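Local coordinates for flavin-containing monooxygenase (Allium sativum, PDB 6WPU), which probably uses its FAD cofactor to add an oxygen atom to the sulfur of S-allyl-L-cysteine, a step in garlic flavour chemistry, at residues A[210-221]-A[233-244]; A[49-57]-A[136-146]. All blocks are in the same frame, centred on the assembly; numbering follows the deposited sequence.

Contact 1: residues A[210-221]-A[233-244]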
# COMPACT_ATOMS: atom_id res chain seq x y z
N PRO A 210 -3.30 -21.73 -3.43
CA PRO A 210 -3.46 -22.64 -2.29
C PRO A 210 -3.13 -24.10 -2.58
O PRO A 210 -2.93 -24.87 -1.63
CB PRO A 210 -4.95 -22.49 -1.93
CG PRO A 210 -5.60 -22.17 -3.26
CD PRO A 210 -4.58 -21.38 -4.07
N GLU A 211 -3.07 -24.51 -3.85
CA GLU A 211 -2.88 -25.94 -4.16
C GLU A 211 -1.66 -26.58 -3.48
O GLU A 211 -1.80 -27.71 -2.98
CB GLU A 211 -2.79 -26.13 -5.68
CG GLU A 211 -4.11 -26.03 -6.43
CD GLU A 211 -4.55 -24.58 -6.72
OE1 GLU A 211 -3.89 -23.64 -6.23
OE2 GLU A 211 -5.55 -24.39 -7.45
N PRO A 212 -0.47 -25.97 -3.41
CA PRO A 212 0.65 -26.64 -2.74
C PRO A 212 0.46 -26.84 -1.24
O PRO A 212 1.27 -27.54 -0.63
CB PRO A 212 1.85 -25.72 -3.04
CG PRO A 212 1.27 -24.43 -3.41
CD PRO A 212 -0.03 -24.73 -4.08
N PHE A 213 -0.58 -26.27 -0.63
CA PHE A 213 -0.89 -26.47 0.78
C PHE A 213 -1.88 -27.62 0.99
O PHE A 213 -2.36 -27.82 2.11
CB PHE A 213 -1.45 -25.18 1.40
CG PHE A 213 -0.50 -24.00 1.31
CD1 PHE A 213 -0.45 -23.20 0.18
CD2 PHE A 213 0.35 -23.70 2.36
CE1 PHE A 213 0.44 -22.14 0.10
CE2 PHE A 213 1.23 -22.63 2.29
CZ PHE A 213 1.27 -21.85 1.16
N HIS A 214 -2.20 -28.35 -0.07
CA HIS A 214 -3.12 -29.47 0.01
C HIS A 214 -2.77 -30.41 1.16
O HIS A 214 -1.64 -30.91 1.25
CB HIS A 214 -3.09 -30.22 -1.33
CG HIS A 214 -3.99 -31.41 -1.35
ND1 HIS A 214 -3.70 -32.55 -2.07
CD2 HIS A 214 -5.17 -31.64 -0.73
CE1 HIS A 214 -4.67 -33.44 -1.88
NE2 HIS A 214 -5.57 -32.90 -1.08
N ASP A 215 -3.72 -30.63 2.07
CA ASP A 215 -3.55 -31.54 3.20
C ASP A 215 -2.44 -31.12 4.16
O ASP A 215 -1.96 -31.93 4.95
CB ASP A 215 -3.31 -32.98 2.71
CG ASP A 215 -3.60 -34.01 3.79
OD1 ASP A 215 -4.59 -33.81 4.53
OD2 ASP A 215 -2.84 -35.00 3.90
N GLN A 216 -2.00 -29.87 4.13
CA GLN A 216 -1.00 -29.40 5.07
C GLN A 216 -1.68 -28.76 6.27
O GLN A 216 -2.85 -28.36 6.20
CB GLN A 216 -0.07 -28.36 4.42
CG GLN A 216 0.66 -28.85 3.18
CD GLN A 216 1.45 -30.11 3.47
OE1 GLN A 216 2.49 -30.06 4.11
NE2 GLN A 216 0.94 -31.25 3.01
N VAL A 217 -0.95 -28.66 7.38
CA VAL A 217 -1.36 -27.88 8.53
C VAL A 217 -0.59 -26.56 8.49
O VAL A 217 0.64 -26.55 8.55
CB VAL A 217 -1.11 -28.62 9.85
CG1 VAL A 217 -1.46 -27.72 11.02
CG2 VAL A 217 -1.92 -29.93 9.92
N VAL A 218 -1.33 -25.45 8.40
CA VAL A 218 -0.76 -24.13 8.11
C VAL A 218 -1.12 -23.18 9.24
O VAL A 218 -2.28 -23.11 9.66
CB VAL A 218 -1.28 -23.58 6.77
CG1 VAL A 218 -0.56 -22.26 6.40
CG2 VAL A 218 -1.11 -24.63 5.66
N VAL A 219 -0.13 -22.44 9.72
CA VAL A 219 -0.35 -21.35 10.66
C VAL A 219 -0.14 -20.04 9.91
O VAL A 219 0.88 -19.86 9.23
CB VAL A 219 0.57 -21.46 11.88
CG1 VAL A 219 0.37 -20.26 12.81
CG2 VAL A 219 0.29 -22.78 12.63
N ILE A 220 -1.12 -19.15 9.99
CA ILE A 220 -1.05 -17.81 9.41
C ILE A 220 -0.97 -16.83 10.56
O ILE A 220 -1.90 -16.75 11.37
CB ILE A 220 -2.28 -17.50 8.53
CG1 ILE A 220 -2.64 -18.64 7.57
CG2 ILE A 220 -2.08 -16.20 7.78
CD1 ILE A 220 -1.85 -18.68 6.34
N ILE A 221 0.14 -16.09 10.65
CA ILE A 221 0.30 -15.07 11.69
C ILE A 221 -0.09 -13.72 11.09
O ILE A 221 0.58 -13.22 10.18
CB ILE A 221 1.74 -15.01 12.22
CG1 ILE A 221 2.21 -16.40 12.67
CG2 ILE A 221 1.84 -14.00 13.35
CD1 ILE A 221 3.68 -16.45 12.97
N ASP A 233 -8.34 -18.67 1.63
CA ASP A 233 -7.83 -19.19 0.37
C ASP A 233 -7.08 -20.49 0.58
O ASP A 233 -7.34 -21.49 -0.10
CB ASP A 233 -6.93 -18.14 -0.29
CG ASP A 233 -6.78 -18.34 -1.79
OD1 ASP A 233 -7.81 -18.48 -2.49
OD2 ASP A 233 -5.64 -18.32 -2.28
N VAL A 234 -6.16 -20.51 1.55
CA VAL A 234 -5.39 -21.70 1.88
C VAL A 234 -6.31 -22.82 2.35
O VAL A 234 -6.10 -24.00 2.03
CB VAL A 234 -4.31 -21.36 2.94
CG1 VAL A 234 -3.67 -22.61 3.52
CG2 VAL A 234 -3.25 -20.46 2.32
N ALA A 235 -7.36 -22.48 3.10
CA ALA A 235 -8.27 -23.49 3.62
C ALA A 235 -9.01 -24.24 2.52
O ALA A 235 -9.60 -25.30 2.82
CB ALA A 235 -9.27 -22.85 4.59
N ARG A 236 -8.97 -23.76 1.27
CA ARG A 236 -9.59 -24.49 0.16
C ARG A 236 -8.93 -25.85 -0.06
O ARG A 236 -9.58 -26.77 -0.57
CB ARG A 236 -9.50 -23.66 -1.13
CG ARG A 236 -10.24 -22.31 -1.14
CD ARG A 236 -10.20 -21.73 -2.57
NE ARG A 236 -10.68 -22.76 -3.49
CZ ARG A 236 -10.18 -23.01 -4.70
NH1 ARG A 236 -9.16 -22.28 -5.16
NH2 ARG A 236 -10.69 -24.00 -5.44
N PHE A 237 -7.65 -25.98 0.27
CA PHE A 237 -6.93 -27.24 0.09
C PHE A 237 -6.26 -27.76 1.35
O PHE A 237 -6.00 -28.97 1.42
CB PHE A 237 -5.85 -27.08 -1.01
CG PHE A 237 -6.42 -26.91 -2.38
CD1 PHE A 237 -6.74 -25.65 -2.86
CD2 PHE A 237 -6.68 -28.02 -3.18
CE1 PHE A 237 -7.29 -25.49 -4.13
CE2 PHE A 237 -7.23 -27.86 -4.44
CZ PHE A 237 -7.53 -26.59 -4.91
N ALA A 238 -5.99 -26.91 2.33
CA ALA A 238 -5.25 -27.32 3.51
C ALA A 238 -6.07 -28.27 4.38
O ALA A 238 -7.30 -28.22 4.41
CB ALA A 238 -4.84 -26.09 4.33
N LYS A 239 -5.36 -29.14 5.09
CA LYS A 239 -6.03 -29.96 6.10
C LYS A 239 -6.52 -29.10 7.25
O LYS A 239 -7.68 -29.20 7.66
CB LYS A 239 -5.08 -31.04 6.61
CG LYS A 239 -5.78 -32.07 7.52
CD LYS A 239 -4.96 -32.40 8.75
CE LYS A 239 -4.53 -33.86 8.79
NZ LYS A 239 -3.28 -34.06 8.02
N GLU A 240 -5.66 -28.23 7.78
CA GLU A 240 -6.05 -27.30 8.84
C GLU A 240 -5.36 -25.95 8.65
O GLU A 240 -4.18 -25.90 8.28
CB GLU A 240 -5.68 -27.83 10.22
CG GLU A 240 -6.50 -29.02 10.66
CD GLU A 240 -6.05 -29.55 12.01
OE1 GLU A 240 -6.22 -30.76 12.27
OE2 GLU A 240 -5.49 -28.74 12.80
N VAL A 241 -6.10 -24.88 8.91
CA VAL A 241 -5.55 -23.52 8.92
C VAL A 241 -5.78 -22.94 10.31
O VAL A 241 -6.90 -23.00 10.84
CB VAL A 241 -6.19 -22.64 7.83
CG1 VAL A 241 -5.54 -21.25 7.81
CG2 VAL A 241 -6.05 -23.32 6.46
N HIS A 242 -4.72 -22.43 10.92
CA HIS A 242 -4.78 -21.81 12.25
C HIS A 242 -4.26 -20.38 12.13
O HIS A 242 -3.13 -20.17 11.69
CB HIS A 242 -3.94 -22.61 13.25
CG HIS A 242 -4.45 -23.99 13.50
ND1 HIS A 242 -5.27 -24.31 14.56
CD2 HIS A 242 -4.25 -25.15 12.82
CE1 HIS A 242 -5.55 -25.60 14.53
NE2 HIS A 242 -4.95 -26.13 13.47
N ILE A 243 -5.10 -19.41 12.48
CA ILE A 243 -4.71 -18.00 12.46
C ILE A 243 -4.25 -17.62 13.86
O ILE A 243 -4.97 -17.86 14.84
CB ILE A 243 -5.86 -17.10 11.99
CG1 ILE A 243 -6.49 -17.64 10.71
CG2 ILE A 243 -5.36 -15.68 11.76
CD1 ILE A 243 -7.60 -16.76 10.15
N ALA A 244 -3.05 -17.04 13.96
CA ALA A 244 -2.56 -16.45 15.20
C ALA A 244 -2.76 -14.95 15.05
O ALA A 244 -2.01 -14.29 14.34
CB ALA A 244 -1.10 -16.79 15.45
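Phe237 makes the main bump, its ring filling a hollow shaped by Pro210 and Glu211. CG of Glu211 lies over one ring face, 4.1 Å from the centroid of the Phe237 ring in a CH-pi contact, while the proline meets the ring obliquely, Pro210 CG standing 3.7 Å from Phe237 CD1. With an alanine in place of Phe237 the hollow beside Pro210 would probably be left unfilled, and the aliphatic part of Glu211 would lose the ring face under it. Deeper in, the methyls of Val218 and Val234 meet tip to tip (CG2 to CG1, 3.9 Å), and CB of Phe213 packs against the same Val234 CG1. A chi1 of 169° swings Val234 CG1 away from its backbone N and into the notch between Phe213 and Val218. Beyond it, Val217-Ile221 and Glu240-Ala244 run parallel, joined by bonds such as His242 N to Val218 O (2.8 Å); with helix 225-234 they form a beta-alpha-beta crossover. Before the strands pair, the type II turn of Phe213-Gln216 is tied down by Asp215 N to Phe237 O (2.9 Å). His242 NE2 donates a hydrogen bond to Glu240 OE2 (2.7 Å), in the ring plane. Backbone bonds and apolar contacts hold the unit together; the one salt bridge across it, Asp215 to Lys239, is long and lies at the surface, and the polar His242 ring is satisfied at both nitrogens, by Glu240 and His265.

Contact 2: residues A[49-57]-A[136-146]. With FAD (flavin-adenine dinucleotide), chain B; SO4 (sulfate ion), chain G.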
# COMPACT_ATOMS: atom_id res chain seq x y z
N THR A 49 9.80 13.44 -15.87
CA THR A 49 10.36 12.18 -16.34
C THR A 49 9.91 11.10 -15.36
O THR A 49 10.14 11.22 -14.15
CB THR A 49 11.90 12.23 -16.42
OG1 THR A 49 12.30 13.27 -17.33
CG2 THR A 49 12.46 10.89 -16.90
N ILE A 50 9.26 10.06 -15.87
CA ILE A 50 8.72 8.99 -15.05
C ILE A 50 9.62 7.77 -15.21
O ILE A 50 9.84 7.29 -16.33
CB ILE A 50 7.28 8.65 -15.45
CG1 ILE A 50 6.45 9.93 -15.58
CG2 ILE A 50 6.69 7.66 -14.45
CD1 ILE A 50 5.22 9.76 -16.46
N PHE A 51 10.13 7.25 -14.09
CA PHE A 51 10.99 6.07 -14.10
C PHE A 51 10.20 4.90 -13.55
O PHE A 51 9.63 4.99 -12.46
CB PHE A 51 12.25 6.29 -13.25
CG PHE A 51 13.10 7.44 -13.70
CD1 PHE A 51 14.11 7.25 -14.65
CD2 PHE A 51 12.86 8.71 -13.20
CE1 PHE A 51 14.89 8.32 -15.08
CE2 PHE A 51 13.63 9.80 -13.62
CZ PHE A 51 14.66 9.60 -14.57
N GLU A 52 10.15 3.80 -14.30
CA GLU A 52 9.51 2.57 -13.85
C GLU A 52 10.47 1.41 -14.03
O GLU A 52 10.95 1.15 -15.14
CB GLU A 52 8.20 2.31 -14.59
CG GLU A 52 7.60 0.92 -14.33
CD GLU A 52 7.43 0.60 -12.85
OE1 GLU A 52 7.93 -0.47 -12.41
OE2 GLU A 52 6.80 1.40 -12.12
N ARG A 53 10.75 0.71 -12.93
CA ARG A 53 11.69 -0.41 -12.96
C ARG A 53 11.15 -1.58 -13.79
O ARG A 53 11.91 -2.23 -14.51
CB ARG A 53 11.99 -0.84 -11.53
CG ARG A 53 12.37 -2.27 -11.36
CD ARG A 53 11.64 -2.86 -10.18
NE ARG A 53 10.21 -3.06 -10.45
CZ ARG A 53 9.70 -4.09 -11.14
NH1 ARG A 53 8.39 -4.18 -11.33
NH2 ARG A 53 10.51 -5.02 -11.63
N GLY A 54 9.85 -1.86 -13.71
CA GLY A 54 9.27 -2.97 -14.45
C GLY A 54 9.01 -2.64 -15.91
O GLY A 54 9.34 -1.57 -16.42
N SER A 55 8.38 -3.60 -16.59
CA SER A 55 8.11 -3.50 -18.02
C SER A 55 6.70 -3.02 -18.33
O SER A 55 6.42 -2.70 -19.49
CB SER A 55 8.35 -4.85 -18.70
OG SER A 55 7.56 -5.84 -18.08
N SER A 56 5.82 -2.92 -17.33
CA SER A 56 4.48 -2.37 -17.51
C SER A 56 4.14 -1.48 -16.33
O SER A 56 4.80 -1.52 -15.29
CB SER A 56 3.42 -3.47 -17.65
OG SER A 56 3.89 -4.50 -18.48
N ILE A 57 3.09 -0.66 -16.50
CA ILE A 57 2.59 0.15 -15.40
C ILE A 57 1.65 -0.67 -14.52
O ILE A 57 1.07 -1.68 -14.94
CB ILE A 57 1.90 1.43 -15.93
CG1 ILE A 57 0.72 1.09 -16.83
CG2 ILE A 57 2.88 2.31 -16.71
CD1 ILE A 57 -0.62 1.09 -16.12
N VAL A 136 -0.63 9.42 -19.69
CA VAL A 136 0.53 9.18 -18.82
C VAL A 136 1.34 7.97 -19.28
O VAL A 136 2.57 8.03 -19.31
CB VAL A 136 0.07 9.01 -17.36
CG1 VAL A 136 1.24 8.53 -16.50
CG2 VAL A 136 -0.49 10.31 -16.82
N SER A 137 0.66 6.86 -19.63
CA SER A 137 1.35 5.60 -19.93
C SER A 137 2.42 5.78 -21.00
O SER A 137 3.55 5.27 -20.87
CB SER A 137 0.34 4.55 -20.39
OG SER A 137 -0.53 4.16 -19.36
N ARG A 138 2.08 6.48 -22.08
CA ARG A 138 2.98 6.60 -23.21
C ARG A 138 4.27 7.33 -22.85
O ARG A 138 5.24 7.26 -23.62
CB ARG A 138 2.27 7.32 -24.35
CG ARG A 138 2.02 8.77 -24.01
CD ARG A 138 1.11 9.49 -24.98
NE ARG A 138 0.71 10.76 -24.38
CZ ARG A 138 0.11 11.75 -25.04
NH1 ARG A 138 -0.15 11.63 -26.33
NH2 ARG A 138 -0.22 12.86 -24.40
N GLU A 139 4.31 8.04 -21.72
CA GLU A 139 5.49 8.80 -21.34
C GLU A 139 6.36 8.08 -20.30
O GLU A 139 7.45 8.58 -19.97
CB GLU A 139 5.07 10.17 -20.80
CG GLU A 139 4.17 10.92 -21.78
CD GLU A 139 3.85 12.34 -21.36
OE1 GLU A 139 4.40 12.80 -20.34
OE2 GLU A 139 3.04 13.00 -22.06
N VAL A 140 5.93 6.92 -19.79
CA VAL A 140 6.68 6.27 -18.73
C VAL A 140 7.94 5.64 -19.32
O VAL A 140 7.87 4.90 -20.31
CB VAL A 140 5.80 5.22 -18.02
CG1 VAL A 140 6.61 4.44 -17.00
CG2 VAL A 140 4.60 5.89 -17.35
N GLY A 141 9.10 5.96 -18.75
CA GLY A 141 10.32 5.28 -19.13
C GLY A 141 10.41 3.90 -18.49
O GLY A 141 10.67 3.80 -17.29
N MET A 142 10.19 2.84 -19.27
CA MET A 142 10.09 1.48 -18.74
C MET A 142 11.47 0.86 -18.55
O MET A 142 12.43 1.19 -19.25
CB MET A 142 9.28 0.59 -19.69
CG MET A 142 7.93 1.16 -20.12
SD MET A 142 6.80 1.48 -18.74
CE MET A 142 7.00 0.08 -17.77
N GLU A 143 11.55 -0.10 -17.61
CA GLU A 143 12.78 -0.85 -17.37
C GLU A 143 13.93 0.08 -17.00
O GLU A 143 15.08 -0.14 -17.38
CB GLU A 143 13.13 -1.73 -18.57
CG GLU A 143 11.92 -2.55 -19.01
CD GLU A 143 12.26 -3.75 -19.85
OE1 GLU A 143 12.82 -3.57 -20.94
OE2 GLU A 143 11.95 -4.87 -19.41
N LYS A 144 13.61 1.12 -16.24
CA LYS A 144 14.58 2.09 -15.77
C LYS A 144 14.48 2.10 -14.27
O LYS A 144 13.53 2.65 -13.71
CB LYS A 144 14.31 3.50 -16.33
CG LYS A 144 14.69 3.73 -17.79
CD LYS A 144 14.74 5.23 -18.04
CE LYS A 144 14.29 5.61 -19.43
NZ LYS A 144 15.34 5.44 -20.47
N GLU A 145 15.46 1.49 -13.60
CA GLU A 145 15.45 1.40 -12.15
C GLU A 145 16.27 2.53 -11.56
O GLU A 145 17.47 2.64 -11.82
CB GLU A 145 15.99 0.05 -11.68
CG GLU A 145 15.88 -0.11 -10.18
CD GLU A 145 16.56 -1.38 -9.69
OE1 GLU A 145 16.75 -2.32 -10.50
OE2 GLU A 145 16.93 -1.42 -8.49
N VAL A 146 15.62 3.38 -10.76
CA VAL A 146 16.34 4.45 -10.09
C VAL A 146 17.21 3.84 -9.01
O VAL A 146 16.71 3.15 -8.11
CB VAL A 146 15.36 5.47 -9.50
CG1 VAL A 146 16.11 6.49 -8.67
CG2 VAL A 146 14.57 6.14 -10.62
PA FAD B . 3.00 0.21 -5.96
O1A FAD B . 1.74 -0.44 -6.53
O2A FAD B . 3.95 -0.57 -5.20
O5B FAD B . 3.89 0.79 -7.04
C5B FAD B . 5.22 1.27 -6.90
C4B FAD B . 5.95 1.25 -8.26
O4B FAD B . 7.22 1.83 -8.24
C3B FAD B . 6.10 -0.14 -8.82
O3B FAD B . 5.62 -0.20 -10.13
C2B FAD B . 7.56 -0.39 -8.80
O2B FAD B . 7.99 -1.23 -9.82
C1B FAD B . 8.10 1.00 -8.95
N9A FAD B . 9.43 1.18 -8.41
C8A FAD B . 9.84 0.79 -7.14
N7A FAD B . 11.13 1.11 -6.97
C5A FAD B . 11.62 1.71 -8.13
C6A FAD B . 12.85 2.23 -8.52
N6A FAD B . 13.99 2.21 -7.63
N1A FAD B . 12.99 2.78 -9.74
C2A FAD B . 11.96 2.81 -10.62
N3A FAD B . 10.74 2.32 -10.29
C4A FAD B . 10.54 1.77 -9.07
N1 FAD B . -5.89 -0.70 -2.30
C2 FAD B . -7.24 -0.58 -2.79
O2 FAD B . -7.70 0.62 -3.20
N3 FAD B . -8.10 -1.65 -2.74
C4 FAD B . -7.66 -2.88 -2.31
O4 FAD B . -8.49 -3.96 -2.27
C4X FAD B . -6.23 -3.11 -2.02
N5 FAD B . -5.76 -4.40 -1.82
C5X FAD B . -4.40 -4.60 -1.60
C6 FAD B . -3.93 -5.90 -1.38
C7 FAD B . -2.57 -6.10 -1.17
C7M FAD B . -2.07 -7.50 -0.92
C8 FAD B . -1.68 -5.02 -1.17
C8M FAD B . -0.22 -5.20 -0.94
C9 FAD B . -2.16 -3.72 -1.38
C9A FAD B . -3.51 -3.51 -1.60
N10 FAD B . -3.99 -2.18 -1.83
C10 FAD B . -5.36 -1.97 -2.06
C1' FAD B . -3.07 -1.04 -1.79
C2' FAD B . -2.17 -0.75 -2.98
O2' FAD B . -0.88 -0.66 -2.53
C3' FAD B . -2.60 0.60 -3.49
O3' FAD B . -3.81 0.34 -4.08
C4' FAD B . -1.68 1.23 -4.53
O4' FAD B . -1.42 0.28 -5.49
C5' FAD B . -0.38 1.86 -4.01
O5' FAD B . 0.38 2.00 -5.18
P FAD B . 1.82 2.61 -5.38
O1P FAD B . 1.97 3.32 -6.78
O2P FAD B . 2.07 3.47 -4.07
O3P FAD B . 2.80 1.34 -4.99
S SO4 G . 8.64 -6.88 -14.64
O1 SO4 G . 8.40 -8.31 -14.51
O2 SO4 G . 9.20 -6.36 -13.40
O3 SO4 G . 7.39 -6.18 -14.94
O4 SO4 G . 9.59 -6.66 -15.74
O HOH W 1 8.60 10.25 -18.50
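Val140 packs closely against Ile50 and Glu52: its CG1 methyl sits 3.6 Å from Glu52 CB, and its CG2 lies 4.0 Å from Ile50 CG2, the Ile50 and Val140 side chains crossing at about a right angle. Ile57 CG2 closes on the same Val140 methyl, and Leu35 and Ala38 of helix 32-43 help to cover this side. The other face of strand 49-52 is equally close, with Val146 CG2 set against CB of Phe51 (3.5 Å). Between these layers Gly141 bonds in parallel fashion to both neighbours of Phe51, its N to Ile50 O and its O to Glu52 N. Glu52 O takes Lys144 N, Gly54 O takes Glu143 N, and a water bridges Ile50 N and Glu139 O. Arg53, Ser55 and Glu143 form the exposed side, the Arg53 guanidinium lying edge-on between ribose O2B of FAD (from NE, 2.9 Å) and O2 of a sulfate, probably from the crystallisation liquor (from NH2, 2.6 Å).

Glu52 bends at chi2 (53°), bringing its carboxylate to the adenosine ribose: OE1 accepts from FAD O2B (2.7 Å) and OE2 from FAD O3B (2.8 Å). OE1 also takes Gly54 N on its anti lone pair, and OE2 takes Ala30 N. Val146 N reads adenine N1A (2.9 Å), while Val146 O accepts from N6A. An acidic residue near the C-terminal end of the second strand, here Glu52, is characteristic of Rossmann-type dinucleotide folds; its carboxylate grips both ribose hydroxyls.

Overall arrangement
Contacts 1 and 2 lie far apart in the one chain, their centres 37 Å from each other and their nearest atoms about 22 Å, and they do not touch. Both pair parallel strands, but in different sheets. Contact 2 belongs to the five-stranded parallel sheet that receives FAD, and it holds the adenosine end of the cofactor. Contact 1 belongs to the mixed sheet, within a separate beta-alpha-beta unit, and makes no bond to FAD; its closest approach to the cofactor is the side chain of Asp233, about 11 Å away. The extended dinucleotide thus runs from contact 2 with its isoalloxazine end leading toward the side of contact 1.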